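Scyllo-inosose 3-dehydrogenase (Thermotoga maritima, PDB 3IP1) catalyses the NAD+-dependent oxidation of scyllo-inosose to 3-dehydro-scyllo-inosose, probably as a step in myo-inositol degradation. Local coordinates at residues A[128-133]-A[342-347]; A[193-198]-A[348-353]; A[95-100]-A[153-158]. All coordinates share one frame; numbering follows the deposited sequence.

Contact 1 (A[128-133]-A[342-347]). With CD (cadmium ion), chain E.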
loop_
_atom_site.group_PDB
_atom_site.type_symbol
_atom_site.label_atom_id
_atom_site.label_comp_id
_atom_site.label_asym_id
_atom_site.label_seq_id
_atom_site.Cartn_x
_atom_site.Cartn_y
_atom_site.Cartn_z
ATOM N N GLU A 128 -20.384 -8.324 16.283
ATOM C CA GLU A 128 -20.529 -7.369 15.206
ATOM C C GLU A 128 -22.020 -7.141 14.924
ATOM O O GLU A 128 -22.851 -8.025 15.154
ATOM C CB GLU A 128 -19.797 -7.864 13.945
ATOM C CG GLU A 128 -18.350 -8.267 14.209
ATOM C CD GLU A 128 -17.648 -8.856 12.999
ATOM O OE1 GLU A 128 -18.087 -8.647 11.856
ATOM O OE2 GLU A 128 -16.636 -9.539 13.189
ATOM N N GLU A 129 -22.336 -5.959 14.425
ATOM C CA GLU A 129 -23.694 -5.593 14.033
ATOM C C GLU A 129 -23.974 -5.855 12.525
ATOM O O GLU A 129 -25.133 -6.102 12.142
ATOM C CB GLU A 129 -23.940 -4.126 14.444
ATOM C CG GLU A 129 -25.236 -3.484 13.976
ATOM C CD GLU A 129 -25.176 -2.962 12.535
ATOM O OE1 GLU A 129 -24.085 -2.824 11.959
ATOM O OE2 GLU A 129 -26.243 -2.683 11.976
HETATM N N MSE A 130 -22.931 -5.806 11.693
HETATM C CA MSE A 130 -23.066 -6.069 10.259
HETATM C C MSE A 130 -23.052 -7.572 10.056
HETATM O O MSE A 130 -22.017 -8.201 10.199
HETATM C CB MSE A 130 -21.916 -5.447 9.455
HETATM C CG MSE A 130 -21.670 -3.936 9.650
HETATM SE SE MSE A 130 -23.058 -2.802 8.840
HETATM C CE MSE A 130 -22.345 -2.795 7.008
ATOM N N LEU A 131 -24.199 -8.154 9.738
ATOM C CA LEU A 131 -24.285 -9.594 9.585
ATOM C C LEU A 131 -24.030 -9.977 8.118
ATOM O O LEU A 131 -24.961 -10.216 7.346
ATOM C CB LEU A 131 -25.611 -10.133 10.155
ATOM C CG LEU A 131 -26.066 -9.480 11.482
ATOM C CD1 LEU A 131 -27.475 -9.911 11.865
ATOM C CD2 LEU A 131 -25.064 -9.685 12.667
ATOM N N TRP A 132 -22.745 -9.979 7.747
ATOM C CA TRP A 132 -22.275 -10.328 6.394
ATOM C C TRP A 132 -22.481 -11.817 6.079
ATOM O O TRP A 132 -22.448 -12.667 6.976
ATOM C CB TRP A 132 -20.792 -9.955 6.233
ATOM C CG TRP A 132 -19.954 -10.269 7.455
ATOM C CD1 TRP A 132 -19.688 -9.430 8.491
ATOM C CD2 TRP A 132 -19.290 -11.508 7.761
ATOM N NE1 TRP A 132 -18.895 -10.063 9.430
ATOM C CE2 TRP A 132 -18.637 -11.337 9.004
ATOM C CE3 TRP A 132 -19.171 -12.741 7.099
ATOM C CZ2 TRP A 132 -17.896 -12.352 9.609
ATOM C CZ3 TRP A 132 -18.406 -13.750 7.700
ATOM C CH2 TRP A 132 -17.786 -13.543 8.937
ATOM N N CYS A 133 -22.727 -12.130 4.810
ATOM C CA CYS A 133 -23.100 -13.505 4.420
ATOM C C CYS A 133 -21.882 -14.428 4.367
ATOM O O CYS A 133 -21.974 -15.597 4.719
ATOM C CB CYS A 133 -23.898 -13.524 3.100
ATOM S SG CYS A 133 -22.960 -13.254 1.529
ATOM N N GLN A 342 -17.611 3.058 6.082
ATOM C CA GLN A 342 -18.809 2.590 6.795
ATOM C C GLN A 342 -18.529 1.227 7.439
ATOM O O GLN A 342 -17.691 0.452 6.929
ATOM C CB GLN A 342 -20.029 2.497 5.865
ATOM C CG GLN A 342 -20.131 1.182 5.072
ATOM C CD GLN A 342 -21.399 1.074 4.223
ATOM O OE1 GLN A 342 -22.215 1.988 4.193
ATOM N NE2 GLN A 342 -21.557 -0.056 3.522
ATOM N N GLY A 343 -19.204 0.947 8.555
ATOM C CA GLY A 343 -19.138 -0.387 9.160
ATOM C C GLY A 343 -17.948 -0.613 10.077
ATOM O O GLY A 343 -17.190 0.326 10.407
ATOM N N HIS A 344 -17.774 -1.866 10.494
ATOM C CA HIS A 344 -16.814 -2.183 11.546
ATOM C C HIS A 344 -16.324 -3.632 11.408
ATOM O O HIS A 344 -15.539 -4.096 12.221
ATOM C CB HIS A 344 -17.511 -1.998 12.892
ATOM C CG HIS A 344 -18.811 -2.734 12.979
ATOM N ND1 HIS A 344 -20.033 -2.096 12.964
ATOM C CD2 HIS A 344 -19.080 -4.063 13.032
ATOM C CE1 HIS A 344 -20.998 -3.001 13.021
ATOM N NE2 HIS A 344 -20.447 -4.201 13.072
ATOM N N SER A 345 -16.813 -4.332 10.392
ATOM C CA SER A 345 -16.487 -5.761 10.189
ATOM C C SER A 345 -15.204 -5.937 9.385
ATOM O O SER A 345 -14.711 -4.980 8.790
ATOM C CB SER A 345 -17.664 -6.482 9.486
ATOM O OG SER A 345 -18.839 -6.404 10.293
ATOM N N GLY A 346 -14.661 -7.153 9.404
ATOM C CA GLY A 346 -13.510 -7.527 8.597
ATOM C C GLY A 346 -12.193 -6.966 9.086
ATOM O O GLY A 346 -12.159 -6.217 10.078
ATOM N N HIS A 347 -11.110 -7.345 8.390
ATOM C CA HIS A 347 -9.762 -6.735 8.562
ATOM C C HIS A 347 -9.130 -6.951 9.931
ATOM O O HIS A 347 -8.046 -6.462 10.185
ATOM C CB HIS A 347 -9.801 -5.222 8.220
ATOM C CG HIS A 347 -10.473 -4.934 6.912
ATOM N ND1 HIS A 347 -9.865 -5.171 5.697
ATOM C CD2 HIS A 347 -11.727 -4.504 6.630
ATOM C CE1 HIS A 347 -10.703 -4.867 4.720
ATOM N NE2 HIS A 347 -11.840 -4.458 5.259
HETATM CD CD CD E . -21.694 -11.087 1.707
HETATM O O HOH W 1 -15.066 -9.604 10.731
#
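His344 NE2 is gripped by two successive backbone amides: Glu129 N donates to it at 2.9 Å (N-H...acceptor angle 148°) and Met130 N at 3.3 Å, both tilted from the imidazole plane. Met130, a selenomethionine, lies over one face of the same ring, its CG making a CH-pi contact 3.9 Å from the His344 centroid. The Glu129 side chain crosses that of His344 at about a right angle and brings OE1 to 3.3 Å from His344 CE1. Next, Ser345 OG donates to Glu128 OE1 over 2.8 Å, with chi1 of -61° turning OG to the carboxylate. Trp132 NE1 meets that same Glu128 OE1 at 2.9 Å, nearly straight (172°) and in the indole plane. The two donors come from opposite faces of the carboxylate, serine on the anti side and indole on the syn side. Further out, Trp173 and a water shared with Gly346 N hold Glu128 OE2, while Cys133 joins Cys136, Cys139 and Cys147 around a cadmium ion in the second metal site. Because NE2 accepts both amide hydrogens, a ring proton of His344 is expected on ND1; the donors gathered round buried Glu128 would favour its charged form.

Contact 2 (A[193-198]-A[348-353]). With CD (cadmium ion), chain F.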
loop_
_atom_site.group_PDB
_atom_site.type_symbol
_atom_site.label_atom_id
_atom_site.label_comp_id
_atom_site.label_asym_id
_atom_site.label_seq_id
_atom_site.Cartn_x
_atom_site.Cartn_y
_atom_site.Cartn_z
ATOM N N LEU A 193 -18.644 -1.177 24.056
ATOM C CA LEU A 193 -18.084 -0.081 23.293
ATOM C C LEU A 193 -17.183 -0.526 22.127
ATOM O O LEU A 193 -16.584 0.318 21.467
ATOM C CB LEU A 193 -17.310 0.849 24.242
ATOM C CG LEU A 193 -18.199 1.684 25.172
ATOM C CD1 LEU A 193 -17.473 2.143 26.441
ATOM C CD2 LEU A 193 -18.778 2.883 24.444
ATOM N N VAL A 194 -17.064 -1.834 21.884
ATOM C CA VAL A 194 -16.153 -2.307 20.823
ATOM C C VAL A 194 -16.697 -1.946 19.434
ATOM O O VAL A 194 -15.951 -1.506 18.547
ATOM C CB VAL A 194 -15.876 -3.831 20.916
ATOM C CG1 VAL A 194 -15.095 -4.333 19.658
ATOM C CG2 VAL A 194 -15.126 -4.152 22.209
ATOM N N GLU A 195 -17.999 -2.118 19.257
ATOM C CA GLU A 195 -18.632 -1.809 17.981
ATOM C C GLU A 195 -18.446 -0.339 17.549
ATOM O O GLU A 195 -17.899 -0.086 16.474
ATOM C CB GLU A 195 -20.107 -2.259 17.977
ATOM C CG GLU A 195 -20.792 -2.269 16.607
ATOM C CD GLU A 195 -21.440 -0.947 16.224
ATOM O OE1 GLU A 195 -21.586 -0.054 17.076
ATOM O OE2 GLU A 195 -21.815 -0.792 15.041
ATOM N N PRO A 196 -18.888 0.637 18.368
ATOM C CA PRO A 196 -18.640 2.023 17.908
ATOM C C PRO A 196 -17.140 2.370 17.808
ATOM O O PRO A 196 -16.750 3.210 16.984
ATOM C CB PRO A 196 -19.324 2.889 18.982
ATOM C CG PRO A 196 -19.466 1.986 20.194
ATOM C CD PRO A 196 -19.686 0.604 19.616
ATOM N N THR A 197 -16.305 1.749 18.637
ATOM C CA THR A 197 -14.871 2.041 18.597
ATOM C C THR A 197 -14.293 1.496 17.287
ATOM O O THR A 197 -13.399 2.113 16.687
ATOM C CB THR A 197 -14.111 1.473 19.847
ATOM O OG1 THR A 197 -14.680 2.033 21.051
ATOM C CG2 THR A 197 -12.595 1.809 19.791
ATOM N N SER A 198 -14.853 0.365 16.836
ATOM C CA SER A 198 -14.431 -0.293 15.592
ATOM C C SER A 198 -14.894 0.447 14.354
ATOM O O SER A 198 -14.242 0.370 13.310
ATOM C CB SER A 198 -14.939 -1.747 15.557
ATOM O OG SER A 198 -14.324 -2.510 16.591
ATOM N N GLY A 348 -9.820 -7.674 10.807
ATOM C CA GLY A 348 -9.352 -7.919 12.160
ATOM C C GLY A 348 -9.451 -6.661 12.998
ATOM O O GLY A 348 -8.660 -6.452 13.911
ATOM N N THR A 349 -10.424 -5.822 12.675
ATOM C CA THR A 349 -10.623 -4.591 13.428
ATOM C C THR A 349 -11.107 -4.869 14.845
ATOM O O THR A 349 -10.498 -4.381 15.803
ATOM C CB THR A 349 -11.561 -3.641 12.678
ATOM O OG1 THR A 349 -10.877 -3.155 11.511
ATOM C CG2 THR A 349 -12.012 -2.471 13.561
ATOM N N PHE A 350 -12.180 -5.659 14.976
ATOM C CA PHE A 350 -12.708 -6.027 16.301
ATOM C C PHE A 350 -11.626 -6.547 17.237
ATOM O O PHE A 350 -11.494 -6.020 18.323
ATOM C CB PHE A 350 -13.879 -7.038 16.222
ATOM C CG PHE A 350 -15.247 -6.428 16.449
ATOM C CD1 PHE A 350 -15.698 -5.352 15.669
ATOM C CD2 PHE A 350 -16.099 -6.945 17.423
ATOM C CE1 PHE A 350 -16.966 -4.799 15.853
ATOM C CE2 PHE A 350 -17.383 -6.394 17.630
ATOM C CZ PHE A 350 -17.814 -5.320 16.848
ATOM N N PRO A 351 -10.843 -7.571 16.828
ATOM C CA PRO A 351 -9.928 -8.100 17.842
ATOM C C PRO A 351 -8.788 -7.156 18.169
ATOM O O PRO A 351 -8.298 -7.158 19.292
ATOM C CB PRO A 351 -9.421 -9.415 17.229
ATOM C CG PRO A 351 -9.689 -9.309 15.759
ATOM C CD PRO A 351 -10.912 -8.445 15.636
ATOM N N ARG A 352 -8.382 -6.326 17.216
ATOM C CA ARG A 352 -7.356 -5.350 17.538
ATOM C C ARG A 352 -7.906 -4.264 18.458
ATOM O O ARG A 352 -7.187 -3.780 19.326
ATOM C CB ARG A 352 -6.758 -4.706 16.275
ATOM C CG ARG A 352 -5.737 -5.561 15.522
ATOM C CD ARG A 352 -5.265 -4.795 14.281
ATOM N NE ARG A 352 -4.362 -5.548 13.412
ATOM C CZ ARG A 352 -4.736 -6.189 12.307
ATOM N NH1 ARG A 352 -6.015 -6.210 11.921
ATOM N NH2 ARG A 352 -3.830 -6.823 11.585
ATOM N N VAL A 353 -9.159 -3.859 18.255
ATOM C CA VAL A 353 -9.788 -2.897 19.175
ATOM C C VAL A 353 -9.835 -3.487 20.594
ATOM O O VAL A 353 -9.578 -2.794 21.568
ATOM C CB VAL A 353 -11.196 -2.459 18.724
ATOM C CG1 VAL A 353 -11.943 -1.744 19.899
ATOM C CG2 VAL A 353 -11.090 -1.558 17.489
HETATM CD CD CD F . -23.576 1.749 16.765
HETATM O O HOH W 2 -21.755 3.113 16.150
#
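Val194 meets Phe350 through two torsions: chi1 of 171° in Val194 carries CG1 opposite the backbone N, and chi1 of -104° in Phe350, away from the staggered values, swings the ring toward the helix 194-207. As a result Val194 CG1 stands over one face of the phenyl ring, 3.7 Å from its centroid and displaced toward the rim, a CH-pi contact. The far end of the ring reaches the following residue, Phe350 CZ lying 3.8 Å from Glu195 CA. From the same side of the ring plane, but displaced outward, Ser198 OG lies obliquely 3.3 Å from Phe350 CD1. Val353 fills the adjoining place, its CG1 meeting Thr197 CG2 at 3.6 Å while CG2 touches Ser198 OG, and Thr349 CG2 packs on Ser198 CB.

The short axes of 194-198 and 349-353 approach to 9.4 Å at 110°, and no hydrogen bond joins the segments. The hydroxyls serve their own helix instead: Ser198 OG donates to Val194 O at 2.7 Å from above the carbonyl plane, and Thr197 OG1 donates to Leu193 O at 2.6 Å. Each of these oxygens also accepts the amide of the same residue, from the opposite face of its carbonyl plane. Trp173 and Cys126 cover further parts of Phe350.

Glu195, facing away from the partner helix, binds cadmium through OE1 at 2.7 Å. The chemistry therefore divides by side: a mostly apolar interface, whose Ser198 and Thr197 hydroxyls bond to carbonyls of their own segment, lies on one side of the turn whose other side supplies Glu195 to the first metal site.

Contact 3 (A[95-100]-A[153-158]). With CD (cadmium ion), chain F.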
loop_
_atom_site.group_PDB
_atom_site.type_symbol
_atom_site.label_atom_id
_atom_site.label_comp_id
_atom_site.label_asym_id
_atom_site.label_seq_id
_atom_site.Cartn_x
_atom_site.Cartn_y
_atom_site.Cartn_z
ATOM N N LEU A 95 -34.348 -3.843 19.442
ATOM C CA LEU A 95 -33.261 -2.904 19.208
ATOM C C LEU A 95 -32.014 -3.284 20.017
ATOM O O LEU A 95 -32.069 -4.162 20.886
ATOM C CB LEU A 95 -33.707 -1.469 19.541
ATOM C CG LEU A 95 -34.858 -0.868 18.717
ATOM C CD1 LEU A 95 -35.294 0.419 19.394
ATOM C CD2 LEU A 95 -34.447 -0.602 17.238
ATOM N N GLY A 96 -30.899 -2.619 19.715
ATOM C CA GLY A 96 -29.654 -2.786 20.459
ATOM C C GLY A 96 -28.605 -3.556 19.676
ATOM O O GLY A 96 -28.841 -4.704 19.269
ATOM N N HIS A 97 -27.447 -2.926 19.465
ATOM C CA HIS A 97 -26.381 -3.543 18.666
ATOM C C HIS A 97 -24.964 -3.235 19.169
ATOM O O HIS A 97 -23.984 -3.655 18.564
ATOM C CB HIS A 97 -26.532 -3.171 17.189
ATOM C CG HIS A 97 -26.367 -1.716 16.926
ATOM N ND1 HIS A 97 -27.432 -0.854 16.833
ATOM C CD2 HIS A 97 -25.254 -0.958 16.759
ATOM C CE1 HIS A 97 -26.988 0.373 16.611
ATOM N NE2 HIS A 97 -25.670 0.339 16.575
ATOM N N GLU A 98 -24.860 -2.514 20.279
ATOM C CA GLU A 98 -23.563 -2.203 20.868
ATOM C C GLU A 98 -23.438 -2.947 22.187
ATOM O O GLU A 98 -23.630 -2.368 23.259
ATOM C CB GLU A 98 -23.427 -0.701 21.110
ATOM C CG GLU A 98 -23.455 0.149 19.866
ATOM C CD GLU A 98 -23.414 1.638 20.176
ATOM O OE1 GLU A 98 -23.372 2.008 21.371
ATOM O OE2 GLU A 98 -23.429 2.440 19.230
ATOM N N PHE A 99 -23.094 -4.224 22.129
ATOM C CA PHE A 99 -23.324 -5.064 23.296
ATOM C C PHE A 99 -22.220 -6.052 23.628
ATOM O O PHE A 99 -21.381 -6.377 22.782
ATOM C CB PHE A 99 -24.639 -5.824 23.127
ATOM C CG PHE A 99 -24.506 -7.092 22.321
ATOM C CD1 PHE A 99 -24.429 -7.042 20.937
ATOM C CD2 PHE A 99 -24.467 -8.328 22.958
ATOM C CE1 PHE A 99 -24.311 -8.215 20.184
ATOM C CE2 PHE A 99 -24.349 -9.508 22.232
ATOM C CZ PHE A 99 -24.265 -9.459 20.834
ATOM N N SER A 100 -22.281 -6.553 24.865
ATOM C CA SER A 100 -21.461 -7.664 25.331
ATOM C C SER A 100 -22.279 -8.536 26.308
ATOM O O SER A 100 -23.386 -8.159 26.745
ATOM C CB SER A 100 -20.226 -7.146 26.037
ATOM O OG SER A 100 -20.656 -6.380 27.155
ATOM N N LEU A 153 -28.084 -6.409 12.932
ATOM C CA LEU A 153 -28.493 -6.656 14.293
ATOM C C LEU A 153 -29.089 -5.385 14.902
ATOM O O LEU A 153 -28.450 -4.340 14.892
ATOM C CB LEU A 153 -27.272 -7.086 15.108
ATOM C CG LEU A 153 -27.589 -7.623 16.493
ATOM C CD1 LEU A 153 -28.131 -9.052 16.379
ATOM C CD2 LEU A 153 -26.332 -7.553 17.330
ATOM N N GLY A 154 -30.297 -5.496 15.450
ATOM C CA GLY A 154 -30.988 -4.338 16.026
ATOM C C GLY A 154 -31.596 -3.388 15.009
ATOM O O GLY A 154 -31.984 -2.276 15.364
ATOM N N PHE A 155 -31.691 -3.828 13.754
ATOM C CA PHE A 155 -32.328 -3.071 12.672
ATOM C C PHE A 155 -33.394 -3.897 11.953
ATOM O O PHE A 155 -34.545 -3.450 11.789
ATOM C CB PHE A 155 -31.286 -2.562 11.675
ATOM C CG PHE A 155 -30.415 -1.457 12.237
ATOM C CD1 PHE A 155 -29.307 -1.757 13.028
ATOM C CD2 PHE A 155 -30.731 -0.123 12.005
ATOM C CE1 PHE A 155 -28.509 -0.729 13.575
ATOM C CE2 PHE A 155 -29.938 0.915 12.526
ATOM C CZ PHE A 155 -28.818 0.594 13.314
ATOM N N ASN A 156 -33.015 -5.097 11.528
ATOM C CA ASN A 156 -33.979 -6.052 11.005
ATOM C C ASN A 156 -33.776 -7.469 11.555
ATOM O O ASN A 156 -34.485 -8.379 11.175
ATOM C CB ASN A 156 -33.964 -6.037 9.479
ATOM C CG ASN A 156 -32.722 -6.699 8.892
ATOM O OD1 ASN A 156 -31.586 -6.384 9.270
ATOM N ND2 ASN A 156 -32.934 -7.611 7.955
ATOM N N VAL A 157 -32.788 -7.666 12.420
ATOM C CA VAL A 157 -32.622 -8.955 13.126
ATOM C C VAL A 157 -32.633 -8.618 14.617
ATOM O O VAL A 157 -31.969 -7.665 15.032
ATOM C CB VAL A 157 -31.299 -9.695 12.717
ATOM C CG1 VAL A 157 -31.096 -11.023 13.502
ATOM C CG2 VAL A 157 -31.273 -9.987 11.225
ATOM N N ASP A 158 -33.387 -9.373 15.416
ATOM C CA ASP A 158 -33.506 -9.077 16.863
ATOM C C ASP A 158 -32.156 -8.884 17.540
ATOM O O ASP A 158 -31.256 -9.740 17.424
ATOM C CB ASP A 158 -34.328 -10.156 17.597
ATOM C CG ASP A 158 -35.818 -10.103 17.243
ATOM O OD1 ASP A 158 -36.326 -9.004 16.894
ATOM O OD2 ASP A 158 -36.479 -11.169 17.294
HETATM CD CD CD F . -23.576 1.749 16.765
HETATM O O HOH W 3 -30.206 -1.288 17.278
HETATM O O HOH W 2 -21.755 3.113 16.150
#
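The first metal site of the GroES-like domain is backed here by the loop 153-158, whose Phe155 touches the ligand His97. His97 NE2 binds cadmium at 2.5 Å, in the plane of the imidazole, and Glu98 OE2 binds it at 2.6 Å; Glu195 and a water are also on the ion. On the other nitrogen, His97 ND1 donates to a second water 2.8 Å away, which again lies in the ring plane. That water also accepts from Gly96 N and donates to Gly154 O at 2.8 Å, so one molecule ties the histidine to both backbones.

Phe155 CE1 sits 3.4 Å from His97 ND1. The rings are neither stacked nor edge-to-face: their centroids are 5.1 Å apart and their planes 38° from each other. Replacing Phe155 by an alanine takes away the ring, and this would probably open a gap beside His97 ND1, leaving that flank of the metal ligand less firmly packed. Phe155 also packs on Ser70, by similarity part of the charge relay.

Nearer the backbone, His97 CB rests against Leu153 O at 3.2 Å, and Leu153 CD2 presses on Phe99 CE1 at 3.6 Å, the two side chains crossing at about a right angle. Gly154 fits the tight approach to 95-97 because a beta carbon there would clash with Gly96 O, and its positive phi (76°) suits glycine too. Gly96, His97 and Glu98 form the Gly-His-Glu run that opens the signature of zinc-containing alcohol dehydrogenases, here at the catalytic-type metal site.

Contacts 2 and 3 meet at one cadmium ion in the first zinc site: 193-198 supplies Glu195, 95-100 supplies His97 and Glu98, and a metal-bound water belongs to both. Contact 1 adjoins both, its centre about 10 Å from that of contact 2 and about 13 Å from that of contact 3, while those two are about 16 Å apart. His344 ND1 comes within 3.0 Å of Glu195 OE2, and Glu129 CG within 3.5 Å of His97 CB, placing contact 1 in the second shell of this site. Its Cys133 belongs to the other, four-cysteine site. Contact 1 couples the loop after strand 337-340 of the Rossmann-type domain to the metal-bearing GroES-like domain.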